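Local atomic coordinates of Nitrate/nitrite binding protein NrtA (Synechocystis sp., PDB entry 2G29), a protein that binds nitrate as the substrate-binding component of the NrtABCD ABC transporter, which takes up nitrate and probably also nitrite. Residues A35-I40 with G87-H93; T43-P47 with M319-W323; P156-F162 with D185-V191; V197-K201 with Q217-V223; E212-Q217 with E294-R299. All coordinates share one frame; numbering follows the deposited sequence.

Interaction 1 of 5, residues A35-I40 with G87-H93; sequences AKLGFI and GGIDGAH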
# COMPACT_ATOMS: atom_id res chain seq x y z
N ALA A 35 18.51 12.33 3.02
CA ALA A 35 17.99 11.32 2.09
C ALA A 35 16.73 11.99 1.55
O ALA A 35 16.16 12.85 2.21
CB ALA A 35 17.62 10.02 2.83
N LYS A 36 16.36 11.66 0.31
CA LYS A 36 15.14 12.22 -0.28
C LYS A 36 14.15 11.07 -0.36
O LYS A 36 14.35 10.12 -1.11
CB LYS A 36 15.42 12.78 -1.70
CG LYS A 36 16.34 14.03 -1.68
CD LYS A 36 16.00 14.99 -2.81
CE LYS A 36 16.54 14.58 -4.12
NZ LYS A 36 15.88 15.38 -5.21
N LEU A 37 13.09 11.15 0.45
CA LEU A 37 12.08 10.10 0.52
C LEU A 37 10.74 10.56 -0.01
O LEU A 37 10.14 11.52 0.49
CB LEU A 37 11.92 9.64 1.96
CG LEU A 37 13.20 9.21 2.67
CD1 LEU A 37 12.86 8.83 4.11
CD2 LEU A 37 13.84 8.05 1.91
N GLY A 38 10.27 9.87 -1.05
CA GLY A 38 8.98 10.28 -1.58
C GLY A 38 7.79 9.67 -0.86
O GLY A 38 7.94 8.63 -0.17
N PHE A 39 6.65 10.36 -0.93
CA PHE A 39 5.39 9.77 -0.41
C PHE A 39 4.24 10.25 -1.28
O PHE A 39 4.36 11.29 -1.94
CB PHE A 39 5.11 10.16 1.06
CG PHE A 39 4.64 11.58 1.24
CD1 PHE A 39 3.27 11.87 1.36
CD2 PHE A 39 5.57 12.64 1.29
CE1 PHE A 39 2.84 13.18 1.52
CE2 PHE A 39 5.15 13.93 1.45
CZ PHE A 39 3.79 14.22 1.57
N ILE A 40 3.16 9.49 -1.28
CA ILE A 40 1.94 9.87 -1.96
C ILE A 40 0.98 10.23 -0.81
O ILE A 40 1.05 9.63 0.30
CB ILE A 40 1.41 8.69 -2.83
CG1 ILE A 40 2.32 8.45 -4.05
CG2 ILE A 40 0.01 8.98 -3.31
CD1 ILE A 40 3.78 8.32 -3.74
N GLY A 87 18.47 14.30 -9.54
CA GLY A 87 17.30 15.12 -9.21
C GLY A 87 16.04 14.41 -8.76
O GLY A 87 15.00 15.04 -8.58
N GLY A 88 16.15 13.10 -8.57
CA GLY A 88 15.01 12.29 -8.12
C GLY A 88 15.05 11.98 -6.64
O GLY A 88 15.42 12.83 -5.82
N ILE A 89 14.67 10.76 -6.27
CA ILE A 89 14.61 10.39 -4.85
C ILE A 89 15.40 9.10 -4.58
O ILE A 89 15.68 8.32 -5.51
CB ILE A 89 13.10 10.24 -4.34
CG1 ILE A 89 12.38 9.14 -5.17
CG2 ILE A 89 12.37 11.58 -4.44
CD1 ILE A 89 10.93 9.01 -4.79
N ASP A 90 15.74 8.89 -3.31
CA ASP A 90 16.49 7.73 -2.85
C ASP A 90 15.61 6.57 -2.40
O ASP A 90 16.06 5.41 -2.40
CB ASP A 90 17.38 8.12 -1.65
CG ASP A 90 18.33 9.28 -1.97
OD1 ASP A 90 19.20 9.12 -2.84
OD2 ASP A 90 18.19 10.36 -1.34
N GLY A 91 14.39 6.89 -1.96
CA GLY A 91 13.49 5.86 -1.50
C GLY A 91 12.10 6.44 -1.41
O GLY A 91 11.88 7.62 -1.69
N ALA A 92 11.15 5.62 -0.96
CA ALA A 92 9.76 6.09 -0.92
C ALA A 92 8.84 5.20 -0.12
O ALA A 92 9.13 4.03 0.10
CB ALA A 92 9.20 6.10 -2.36
N HIS A 93 7.73 5.82 0.30
CA HIS A 93 6.56 5.12 0.85
C HIS A 93 6.07 4.63 -0.53
O HIS A 93 5.86 5.41 -1.45
CB HIS A 93 5.66 6.16 1.55
CG HIS A 93 4.19 6.07 1.25
ND1 HIS A 93 3.31 5.25 1.94
CD2 HIS A 93 3.43 6.83 0.43
CE1 HIS A 93 2.07 5.53 1.56
NE2 HIS A 93 2.12 6.48 0.65
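Lys36 N donates to Asp90 OD2 at 2.8 Å, a side-chain bond at the mouth of a parallel strand pair in a mixed sheet of the periplasmic binding protein fold. The aspartate uses the anti lone pair of that oxygen, and CG stands beside its own backbone N (chi1 -56°), which turns the carboxylate back over Lys36. Lys36 O in turn accepts from Asp90 N at 2.9 Å, with a weak second bond from Gly91 N, so one residue is gripped at both its amide and its carbonyl. Exchanging Asp90 for an alanine would probably leave the amide of Lys36 without its acceptor and Ser84 OG without its mate. Farther along, Gly38 N reaches Gly91 O at 2.8 Å, in the regular parallel pattern. Gly38 has to stay bare: a CB there would run into CD1 of Ile89, which now lies 3.9 Å from Gly38 N. One shell out, Asp90 OD1 is held by Ser84 OG, and the other edge of the strand 36-39 pairs with the strand 66-69. Helix 73-82 packs on Ile89 and, through the nitrate-binding Trp73, on Ile40. The ladder closes where the chain turns its corner: His93 N points at Gly38 O, 2.9 Å away, with an N-H...O angle of 167°.

Interaction 2 of 5, residues T43-P47 with M319-W323; sequences TDAAP and MQKYW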
# COMPACT_ATOMS: atom_id res chain seq x y z
N THR A 43 -2.87 8.18 4.15
CA THR A 43 -2.65 7.99 5.57
C THR A 43 -1.52 7.01 5.86
O THR A 43 -0.79 7.19 6.84
CB THR A 43 -3.92 7.54 6.25
OG1 THR A 43 -4.97 8.40 5.84
CG2 THR A 43 -3.77 7.66 7.79
N ASP A 44 -1.34 5.99 5.02
CA ASP A 44 -0.28 5.03 5.28
C ASP A 44 1.15 5.54 5.01
O ASP A 44 2.13 4.81 5.19
CB ASP A 44 -0.54 3.67 4.61
CG ASP A 44 -0.91 3.78 3.15
OD1 ASP A 44 -0.41 4.65 2.44
OD2 ASP A 44 -1.69 2.90 2.72
N ALA A 45 1.28 6.81 4.64
CA ALA A 45 2.58 7.47 4.52
C ALA A 45 2.91 8.09 5.89
O ALA A 45 4.00 8.60 6.08
CB ALA A 45 2.52 8.58 3.48
N ALA A 46 1.95 8.04 6.82
CA ALA A 46 2.16 8.69 8.14
C ALA A 46 3.50 8.42 8.81
O ALA A 46 4.12 9.35 9.30
CB ALA A 46 1.03 8.34 9.11
N PRO A 47 3.96 7.18 8.85
CA PRO A 47 5.25 6.93 9.51
C PRO A 47 6.39 7.77 8.94
O PRO A 47 7.25 8.25 9.69
CB PRO A 47 5.46 5.43 9.32
CG PRO A 47 4.57 5.05 8.20
CD PRO A 47 3.35 5.94 8.34
N MET A 319 -8.68 -1.83 10.61
CA MET A 319 -8.11 -0.51 10.35
C MET A 319 -6.61 -0.57 10.01
O MET A 319 -5.95 -1.59 10.23
CB MET A 319 -8.32 0.42 11.55
CG MET A 319 -7.48 0.05 12.76
SD MET A 319 -7.96 0.97 14.24
CE MET A 319 -7.49 2.63 13.77
N GLN A 320 -6.05 0.53 9.50
CA GLN A 320 -4.63 0.55 9.19
C GLN A 320 -3.82 0.33 10.48
O GLN A 320 -4.12 0.90 11.53
CB GLN A 320 -4.25 1.86 8.50
CG GLN A 320 -4.60 1.90 7.02
CD GLN A 320 -4.04 3.12 6.32
OE1 GLN A 320 -3.09 3.75 6.80
NE2 GLN A 320 -4.46 3.63 5.17
N LYS A 321 -2.82 -0.53 10.39
CA LYS A 321 -1.94 -0.84 11.51
C LYS A 321 -0.52 -0.64 11.02
O LYS A 321 -0.18 -1.06 9.90
CB LYS A 321 -2.14 -2.29 11.96
CG LYS A 321 -3.48 -2.60 12.55
CD LYS A 321 -3.65 -4.12 12.63
CE LYS A 321 -5.01 -4.50 13.21
NZ LYS A 321 -5.26 -5.97 13.20
N TYR A 322 0.32 -0.06 11.87
CA TYR A 322 1.71 0.26 11.56
C TYR A 322 2.69 -0.50 12.43
O TYR A 322 3.87 -0.46 12.17
CB TYR A 322 1.99 1.78 11.74
CG TYR A 322 0.95 2.66 11.07
CD1 TYR A 322 0.04 3.40 11.84
CD2 TYR A 322 0.80 2.67 9.69
CE1 TYR A 322 -0.99 4.12 11.25
CE2 TYR A 322 -0.22 3.40 9.09
CZ TYR A 322 -1.11 4.11 9.87
OH TYR A 322 -2.17 4.79 9.30
N TRP A 323 2.21 -1.18 13.45
CA TRP A 323 3.13 -1.89 14.33
C TRP A 323 2.51 -3.12 14.97
O TRP A 323 3.13 -4.18 14.96
CB TRP A 323 3.61 -0.93 15.42
CG TRP A 323 4.77 -1.49 16.16
CD1 TRP A 323 4.78 -2.02 17.44
CD2 TRP A 323 6.11 -1.55 15.69
NE1 TRP A 323 6.06 -2.40 17.78
CE2 TRP A 323 6.89 -2.12 16.73
CE3 TRP A 323 6.73 -1.18 14.50
CZ2 TRP A 323 8.25 -2.32 16.60
CZ3 TRP A 323 8.07 -1.38 14.37
CH2 TRP A 323 8.82 -1.95 15.40
O HOH W 1 -3.62 5.10 3.12
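Thr43 meets Tyr322 through its methyl: CG2 lies 3.6 Å from the phenolic OH, and the two side chains cross at about a right angle. That methyl stands anti to the backbone N of Thr43, with OG1 on another branch, so the phenol meets carbon here. The tyrosine hydroxyl has its own acceptor, donating to Gln320 OE1 at 2.9 Å, and this bond helps to fix which way the glutamine amide is turned. Asp44 comes next, its CB 3.4 Å from the same Gln320 OE1. The planes of its carboxylate and of the Gln320 amide are nearly parallel, 17° apart, although the side chains themselves cross at about a right angle. A water joins the two segments, accepting from Asp44 N at 3.1 Å and from Gln320 NE2 at 2.7 Å. The main mate of the Asp44 carboxylate lies elsewhere: OD2 forms a salt bridge with Lys240, one of the nitrate-binding residues. The segment 43-47 is a short 3-10 turn leading into the helix 46-53, and it follows the first strand of a binding protein domain; Ala46 N closes the turn on Thr43 O. The loop 319-323, from far later in the chain, is laid across this turn, with Gln320 NE2 also donating to Gly125 O. Last along the segment, Pro47 places CD 4.4 Å from Tyr322 CD2, in an oblique approach to the ring.

Interaction 3 of 5, residues P156-F162 with D185-V191; sequences PKVAMTF and DFSTIVV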
# COMPACT_ATOMS: atom_id res chain seq x y z
N PRO A 156 -16.90 -0.24 -19.58
CA PRO A 156 -16.80 0.21 -18.19
C PRO A 156 -15.36 0.14 -17.70
O PRO A 156 -14.65 -0.84 -17.93
CB PRO A 156 -17.72 -0.73 -17.42
CG PRO A 156 -17.81 -1.97 -18.27
CD PRO A 156 -17.73 -1.46 -19.69
N LYS A 157 -14.95 1.19 -17.01
CA LYS A 157 -13.59 1.23 -16.48
C LYS A 157 -13.61 1.14 -14.97
O LYS A 157 -14.55 1.59 -14.31
CB LYS A 157 -12.91 2.56 -16.85
CG LYS A 157 -12.88 2.95 -18.34
CD LYS A 157 -12.18 1.89 -19.16
CE LYS A 157 -11.98 2.34 -20.61
NZ LYS A 157 -11.26 1.29 -21.42
N VAL A 158 -12.57 0.54 -14.41
CA VAL A 158 -12.44 0.54 -12.96
C VAL A 158 -11.04 1.14 -12.73
O VAL A 158 -10.07 0.80 -13.44
CB VAL A 158 -12.56 -0.84 -12.32
CG1 VAL A 158 -13.91 -1.47 -12.71
CG2 VAL A 158 -11.44 -1.71 -12.73
N ALA A 159 -10.92 2.05 -11.77
CA ALA A 159 -9.62 2.69 -11.56
C ALA A 159 -8.81 2.11 -10.42
O ALA A 159 -9.35 1.76 -9.36
CB ALA A 159 -9.79 4.19 -11.31
N MET A 160 -7.51 2.01 -10.66
CA MET A 160 -6.56 1.54 -9.67
C MET A 160 -5.38 2.50 -9.75
O MET A 160 -5.39 3.47 -10.52
CB MET A 160 -6.20 0.07 -9.84
CG MET A 160 -5.90 -0.40 -11.25
SD MET A 160 -4.29 0.22 -11.83
CE MET A 160 -4.21 -0.52 -13.51
N THR A 161 -4.36 2.26 -8.93
CA THR A 161 -3.32 3.26 -8.74
C THR A 161 -1.99 3.10 -9.48
O THR A 161 -1.21 4.04 -9.50
CB THR A 161 -3.04 3.33 -7.24
OG1 THR A 161 -2.58 2.05 -6.83
CG2 THR A 161 -4.29 3.67 -6.46
N PHE A 162 -1.74 1.92 -10.02
CA PHE A 162 -0.50 1.62 -10.72
C PHE A 162 -0.65 0.21 -11.22
O PHE A 162 -1.11 -0.66 -10.47
CB PHE A 162 0.72 1.66 -9.76
CG PHE A 162 2.04 1.61 -10.48
CD1 PHE A 162 2.52 2.73 -11.16
CD2 PHE A 162 2.76 0.42 -10.53
CE1 PHE A 162 3.71 2.67 -11.89
CE2 PHE A 162 3.97 0.35 -11.27
CZ PHE A 162 4.43 1.47 -11.94
N ASP A 185 -15.23 -7.98 -19.12
CA ASP A 185 -16.35 -7.31 -18.47
C ASP A 185 -16.04 -5.88 -18.04
O ASP A 185 -16.96 -5.09 -17.76
CB ASP A 185 -16.78 -8.14 -17.27
CG ASP A 185 -17.12 -9.57 -17.66
OD1 ASP A 185 -18.08 -9.75 -18.45
OD2 ASP A 185 -16.43 -10.51 -17.22
N PHE A 186 -14.76 -5.55 -17.96
CA PHE A 186 -14.32 -4.20 -17.59
C PHE A 186 -12.86 -4.06 -17.95
O PHE A 186 -12.20 -5.05 -18.26
CB PHE A 186 -14.49 -3.96 -16.08
CG PHE A 186 -13.61 -4.83 -15.25
CD1 PHE A 186 -12.34 -4.41 -14.86
CD2 PHE A 186 -14.03 -6.11 -14.91
CE1 PHE A 186 -11.52 -5.25 -14.14
CE2 PHE A 186 -13.21 -6.97 -14.19
CZ PHE A 186 -11.93 -6.52 -13.80
N SER A 187 -12.38 -2.82 -17.95
CA SER A 187 -10.97 -2.54 -18.23
C SER A 187 -10.45 -1.74 -17.04
O SER A 187 -11.21 -0.96 -16.45
CB SER A 187 -10.80 -1.66 -19.48
OG SER A 187 -11.36 -2.28 -20.63
N THR A 188 -9.18 -1.95 -16.68
CA THR A 188 -8.60 -1.18 -15.60
C THR A 188 -7.93 0.05 -16.18
O THR A 188 -7.44 0.05 -17.32
CB THR A 188 -7.54 -1.99 -14.78
OG1 THR A 188 -6.58 -2.57 -15.66
CG2 THR A 188 -8.20 -3.07 -13.93
N ILE A 189 -7.97 1.15 -15.42
CA ILE A 189 -7.30 2.39 -15.82
C ILE A 189 -6.52 2.86 -14.59
O ILE A 189 -6.87 2.50 -13.47
CB ILE A 189 -8.25 3.53 -16.27
CG1 ILE A 189 -9.25 3.93 -15.17
CG2 ILE A 189 -9.01 3.08 -17.53
CD1 ILE A 189 -10.02 5.24 -15.52
N VAL A 190 -5.47 3.64 -14.82
CA VAL A 190 -4.67 4.18 -13.71
C VAL A 190 -5.07 5.63 -13.43
O VAL A 190 -5.12 6.43 -14.36
CB VAL A 190 -3.18 4.19 -14.06
CG1 VAL A 190 -2.38 4.85 -12.94
CG2 VAL A 190 -2.69 2.77 -14.30
N VAL A 191 -5.32 5.95 -12.16
CA VAL A 191 -5.62 7.32 -11.74
C VAL A 191 -4.74 7.58 -10.48
O VAL A 191 -4.71 6.76 -9.56
CB VAL A 191 -7.13 7.52 -11.34
CG1 VAL A 191 -7.35 8.93 -10.83
CG2 VAL A 191 -8.04 7.26 -12.56
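Met160 starts with CG between its backbone N and carbonyl carbon (chi1 45°) and bends at chi2, which folds its thioether back over the neighbouring strand until CE rests 3.7 Å from Val190 CG2. Lys157 is bent too, at chi2, so its chain runs across Ile189 at about a right angle, with CD 3.8 Å from Ile189 CG2. These groups lie on opposite faces of a parallel strand pair, the two strands of a beta-alpha-beta unit whose crossover helix is 166-177. On the face of Met160, Val158 CG2 touches both Phe186 CD1, 3.6 Å away, and the methyl of Thr188. The helix 166-177 packs over this side, where Arg172 NH2 hydrogen-bonds Thr188 OG1. On the face of Lys157, the methyl of Ala159 touches Ile189 and Val191, and the helix 196-201 adds Met196. A glycine in place of Lys157 would probably strip the aliphatic cover from Ile189 CG2 and open a gap beside Ser187. Strand 187-190 is an outer strand of its sheet, whereas 157-160 continues inward through backbone bonds to 207-211. Just past the pair, Thr161 reaches the nitrate-binding residue His167. Five backbone bonds zip the strands, alternating in direction from Pro156 O onward; in the final one, Val191 N meets Met160 O at 3.0 Å with an N-H...O angle of 164°.

Interaction 4 of 5, residues V197-K201 with Q217-V223; sequences VANVK and QTVNQGV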
# COMPACT_ATOMS: atom_id res chain seq x y z
N VAL A 197 -10.98 10.94 -6.30
CA VAL A 197 -12.25 11.59 -6.01
C VAL A 197 -12.67 12.51 -7.17
O VAL A 197 -13.83 12.46 -7.62
CB VAL A 197 -12.16 12.34 -4.64
CG1 VAL A 197 -13.42 13.19 -4.40
CG2 VAL A 197 -12.04 11.33 -3.52
N ALA A 198 -11.74 13.31 -7.71
CA ALA A 198 -12.10 14.22 -8.81
C ALA A 198 -12.56 13.44 -10.04
O ALA A 198 -13.46 13.87 -10.77
CB ALA A 198 -10.91 15.09 -9.18
N ASN A 199 -11.94 12.29 -10.26
CA ASN A 199 -12.31 11.47 -11.41
C ASN A 199 -13.67 10.81 -11.26
O ASN A 199 -14.44 10.80 -12.23
CB ASN A 199 -11.23 10.41 -11.67
CG ASN A 199 -10.14 10.93 -12.57
OD1 ASN A 199 -10.17 10.73 -13.78
ND2 ASN A 199 -9.18 11.65 -11.99
N VAL A 200 -14.01 10.30 -10.08
CA VAL A 200 -15.31 9.66 -9.96
C VAL A 200 -16.41 10.73 -10.11
O VAL A 200 -17.49 10.46 -10.62
CB VAL A 200 -15.46 8.80 -8.64
CG1 VAL A 200 -15.66 9.67 -7.42
CG2 VAL A 200 -16.62 7.79 -8.82
N LYS A 201 -16.08 11.95 -9.72
CA LYS A 201 -17.03 13.06 -9.87
C LYS A 201 -17.39 13.31 -11.32
O LYS A 201 -18.46 13.85 -11.61
CB LYS A 201 -16.46 14.34 -9.24
CG LYS A 201 -16.13 14.21 -7.76
CD LYS A 201 -15.52 15.49 -7.22
CE LYS A 201 -16.28 16.72 -7.72
NZ LYS A 201 -15.77 17.18 -9.04
N GLN A 217 -13.30 10.33 2.04
CA GLN A 217 -13.62 11.59 1.43
C GLN A 217 -14.72 11.38 0.39
O GLN A 217 -15.59 12.21 0.21
CB GLN A 217 -12.39 12.21 0.79
CG GLN A 217 -12.76 13.51 0.07
CD GLN A 217 -11.56 14.28 -0.42
OE1 GLN A 217 -11.21 14.22 -1.60
NE2 GLN A 217 -10.91 15.01 0.49
N THR A 218 -14.66 10.24 -0.30
CA THR A 218 -15.68 9.93 -1.31
C THR A 218 -17.07 9.91 -0.67
O THR A 218 -18.04 10.48 -1.22
CB THR A 218 -15.40 8.55 -1.93
OG1 THR A 218 -14.15 8.58 -2.65
CG2 THR A 218 -16.49 8.16 -2.89
N VAL A 219 -17.15 9.23 0.49
CA VAL A 219 -18.40 9.12 1.24
C VAL A 219 -18.85 10.49 1.75
O VAL A 219 -20.01 10.91 1.55
CB VAL A 219 -18.22 8.14 2.42
CG1 VAL A 219 -19.42 8.23 3.38
CG2 VAL A 219 -18.09 6.70 1.90
N ASN A 220 -17.93 11.21 2.37
CA ASN A 220 -18.31 12.50 2.92
C ASN A 220 -18.72 13.52 1.88
O ASN A 220 -19.57 14.37 2.18
CB ASN A 220 -17.20 13.06 3.84
CG ASN A 220 -17.06 12.30 5.16
OD1 ASN A 220 -17.97 11.61 5.56
ND2 ASN A 220 -15.92 12.45 5.84
N GLN A 221 -18.12 13.46 0.70
CA GLN A 221 -18.51 14.38 -0.35
C GLN A 221 -19.77 13.92 -1.08
O GLN A 221 -20.34 14.66 -1.89
CB GLN A 221 -17.34 14.61 -1.34
CG GLN A 221 -16.22 15.40 -0.70
CD GLN A 221 -15.16 15.90 -1.66
OE1 GLN A 221 -14.10 16.37 -1.23
NE2 GLN A 221 -15.44 15.84 -2.95
N GLY A 222 -20.20 12.68 -0.80
CA GLY A 222 -21.39 12.14 -1.43
C GLY A 222 -21.25 11.83 -2.90
O GLY A 222 -22.25 11.84 -3.62
N VAL A 223 -20.03 11.55 -3.34
CA VAL A 223 -19.82 11.29 -4.76
C VAL A 223 -19.64 9.83 -5.09
O VAL A 223 -19.29 9.47 -6.22
CB VAL A 223 -18.62 12.10 -5.32
CG1 VAL A 223 -18.93 13.60 -5.16
CG2 VAL A 223 -17.33 11.75 -4.58
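Val197 presses both its methyls into the polar ends of three residues on the helix 214-221: CG2 lies 3.6 Å from Gln217 OE1 and 3.6 Å from Thr218 OG1, while CG1 comes to Gln221 NE2. This is helix-to-helix packing on one side of a sheet in an alpha/beta domain, where 196-201 and 214-221 flank the strand 207-211 that links them; their short segments cross at -46°. The axes stand 10.8 Å apart, so side chains rather than backbones fill the interface. The fork of Val197 is set by its first torsion (173°), which puts CG1 opposite the backbone N and CG2 opposite the carbonyl carbon, so that they straddle Gln217 OE1, CG2 going on to Thr218 and CG1 to Gln221. Val197 and Gln217 cross at about a right angle, whereas Val197 and Thr218 slide past one another in opposite directions. Two of these residues have polar partners elsewhere: Gln217 NE2 donates to Asp295 and Thr218 OG1 is bonded to Trp214 O. Toward the sheet, Phe208 is touched by both Val200 and Thr218. At the far end the helix stops in a Schellman motif, Gly222 taking the positive phi (70°) that favours glycine, and this turn swings Val223 back against the first helix. There Val223 CG2 meets Val200 CG1 at 3.9 Å, while Val223 CG1 lies 3.9 Å from Lys201 CG.

Interaction 5 of 5, residues E212-Q217 with E294-R299; sequences EPWPLQ and EDIIDR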
# COMPACT_ATOMS: atom_id res chain seq x y z
N GLU A 212 -6.76 5.19 2.20
CA GLU A 212 -7.27 6.32 2.97
C GLU A 212 -6.34 7.52 2.69
O GLU A 212 -5.12 7.35 2.48
CB GLU A 212 -7.26 6.00 4.46
CG GLU A 212 -8.17 4.84 4.92
CD GLU A 212 -9.67 5.05 4.69
OE1 GLU A 212 -10.11 6.16 4.27
OE2 GLU A 212 -10.42 4.09 4.97
N PRO A 213 -6.85 8.74 2.82
CA PRO A 213 -8.20 9.14 3.23
C PRO A 213 -9.25 9.20 2.12
O PRO A 213 -10.40 9.58 2.37
CB PRO A 213 -7.95 10.53 3.81
CG PRO A 213 -6.97 11.11 2.76
CD PRO A 213 -5.99 9.92 2.57
N TRP A 214 -8.91 8.76 0.91
CA TRP A 214 -9.84 8.97 -0.19
C TRP A 214 -11.17 8.23 -0.16
O TRP A 214 -12.16 8.78 -0.64
CB TRP A 214 -9.05 8.86 -1.52
CG TRP A 214 -7.76 9.67 -1.47
CD1 TRP A 214 -6.48 9.15 -1.35
CD2 TRP A 214 -7.60 11.11 -1.42
NE1 TRP A 214 -5.56 10.16 -1.23
CE2 TRP A 214 -6.22 11.37 -1.28
CE3 TRP A 214 -8.50 12.19 -1.47
CZ2 TRP A 214 -5.70 12.67 -1.20
CZ3 TRP A 214 -7.99 13.50 -1.39
CH2 TRP A 214 -6.60 13.72 -1.26
N PRO A 215 -11.22 7.01 0.43
CA PRO A 215 -12.52 6.31 0.49
C PRO A 215 -13.47 7.13 1.38
O PRO A 215 -14.62 7.32 1.05
CB PRO A 215 -12.16 4.97 1.12
CG PRO A 215 -10.73 4.72 0.58
CD PRO A 215 -10.11 6.10 0.78
N LEU A 216 -12.99 7.59 2.53
CA LEU A 216 -13.89 8.36 3.39
C LEU A 216 -14.24 9.69 2.75
O LEU A 216 -15.38 10.15 2.88
CB LEU A 216 -13.26 8.57 4.78
CG LEU A 216 -14.12 9.42 5.76
CD1 LEU A 216 -15.54 8.89 5.90
CD2 LEU A 216 -13.47 9.40 7.13
N GLN A 217 -13.30 10.33 2.04
CA GLN A 217 -13.62 11.59 1.43
C GLN A 217 -14.72 11.38 0.39
O GLN A 217 -15.59 12.21 0.21
CB GLN A 217 -12.39 12.21 0.79
CG GLN A 217 -12.76 13.51 0.07
CD GLN A 217 -11.56 14.28 -0.42
OE1 GLN A 217 -11.21 14.22 -1.60
NE2 GLN A 217 -10.91 15.01 0.49
N GLU A 294 -11.67 15.76 9.08
CA GLU A 294 -12.83 14.88 9.08
C GLU A 294 -12.79 13.72 8.08
O GLU A 294 -13.49 12.73 8.24
CB GLU A 294 -14.11 15.69 8.83
CG GLU A 294 -14.58 16.51 10.06
CD GLU A 294 -13.75 17.73 10.34
OE1 GLU A 294 -13.85 18.23 11.49
OE2 GLU A 294 -13.00 18.23 9.46
N ASP A 295 -11.98 13.86 7.04
CA ASP A 295 -11.85 12.81 6.05
C ASP A 295 -10.76 11.82 6.45
O ASP A 295 -10.59 10.78 5.79
CB ASP A 295 -11.48 13.38 4.68
CG ASP A 295 -12.57 14.25 4.09
OD1 ASP A 295 -13.74 14.12 4.49
OD2 ASP A 295 -12.26 15.07 3.22
N ILE A 296 -10.03 12.12 7.53
CA ILE A 296 -8.94 11.26 7.95
C ILE A 296 -9.16 10.56 9.30
O ILE A 296 -8.91 9.36 9.43
CB ILE A 296 -7.62 12.08 8.09
CG1 ILE A 296 -7.45 13.06 6.93
CG2 ILE A 296 -6.39 11.13 8.15
CD1 ILE A 296 -6.18 13.90 7.05
N ILE A 297 -9.61 11.33 10.29
CA ILE A 297 -9.70 10.79 11.65
C ILE A 297 -10.54 9.55 11.88
O ILE A 297 -10.06 8.60 12.53
CB ILE A 297 -10.13 11.92 12.63
CG1 ILE A 297 -9.99 11.45 14.09
CG2 ILE A 297 -11.57 12.33 12.38
CD1 ILE A 297 -8.59 11.12 14.50
N ASP A 298 -11.77 9.51 11.36
CA ASP A 298 -12.59 8.35 11.67
C ASP A 298 -11.97 7.02 11.26
O ASP A 298 -11.97 6.07 12.04
CB ASP A 298 -13.98 8.49 11.07
CG ASP A 298 -14.83 9.50 11.83
OD1 ASP A 298 -14.44 9.90 12.96
OD2 ASP A 298 -15.89 9.90 11.30
N ARG A 299 -11.41 6.94 10.05
CA ARG A 299 -10.84 5.68 9.62
C ARG A 299 -9.60 5.32 10.42
O ARG A 299 -9.31 4.14 10.63
CB ARG A 299 -10.54 5.71 8.11
CG ARG A 299 -11.76 6.01 7.24
CD ARG A 299 -12.87 4.99 7.44
NE ARG A 299 -14.06 5.24 6.62
CZ ARG A 299 -14.21 4.89 5.36
NH1 ARG A 299 -13.24 4.27 4.70
NH2 ARG A 299 -15.39 5.12 4.76
O HOH W 2 -9.59 8.25 6.09
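Glu212 and Arg299 form the charged link of this contact, with Arg299 NH1 donating to Glu212 OE2 at 2.8 Å. The bond uses the syn lone pair of the carboxylate and comes in near the plane of the guanidinium, yet the two flat groups stand almost perpendicular, 89° apart, and the N-H...O angle of 144° is bent. Arg299 CG, anti to the carbonyl carbon (chi1 -58°), lies 3.4 Å from Glu212 CD, and the bend at chi2 turns the rest toward the carboxylate. Arg299 NH2 has a second partner in Asn305 O, so the guanidinium is held from two directions. Among the other polar contacts, a water donates to Glu212 OE1 and to Asp295 O, spanning the segments beside the salt bridge. Gln217 NE2 points at Asp295 OD2, although the place of that oxygen is less sure; OD1 takes Asn220. Van der Waals contacts fill the middle. Leu216 lays CB over the centre of the guanidinium, 3.8 Å above its plane, and its CD2 reaches Asp295 O at 3.5 Å. Pro213 CB and Ile296 CG1, 4.0 Å apart, are the apolar pair. Pro213 follows a cis peptide bond and occupies the N-cap position, so the chain turns sharply from Glu212 into the helix. The result is a helix start packed against a distant loop, directly after Gly211, a nitrate-binding residue at the end of the strand 207-211.

How the interactions relate
Two sheet domains and the segments between them can be read from these five contacts. Interaction 1 lies in one sheet and interaction 3 in the other, their centres 26 Å apart with no touch. Interaction 2 bridges outward from the first: Ala45 packs on Phe39, and Thr43 N probably bonds Glu212 O of interaction 5, at 2.9 Å. Interactions 4 and 5 share Gln217 and the helix 214-221, and Asn220 ND2 probably bonds Asp295 OD1 at 3.1 Å. Interaction 3 reaches interaction 4 through Val191 and Asn199. Around the bound nitrate, the side chains of Thr161, Asp44 and Ile40 lie about 3, 4 and 5 Å away, so interactions 1, 2 and 3 converge on the pocket.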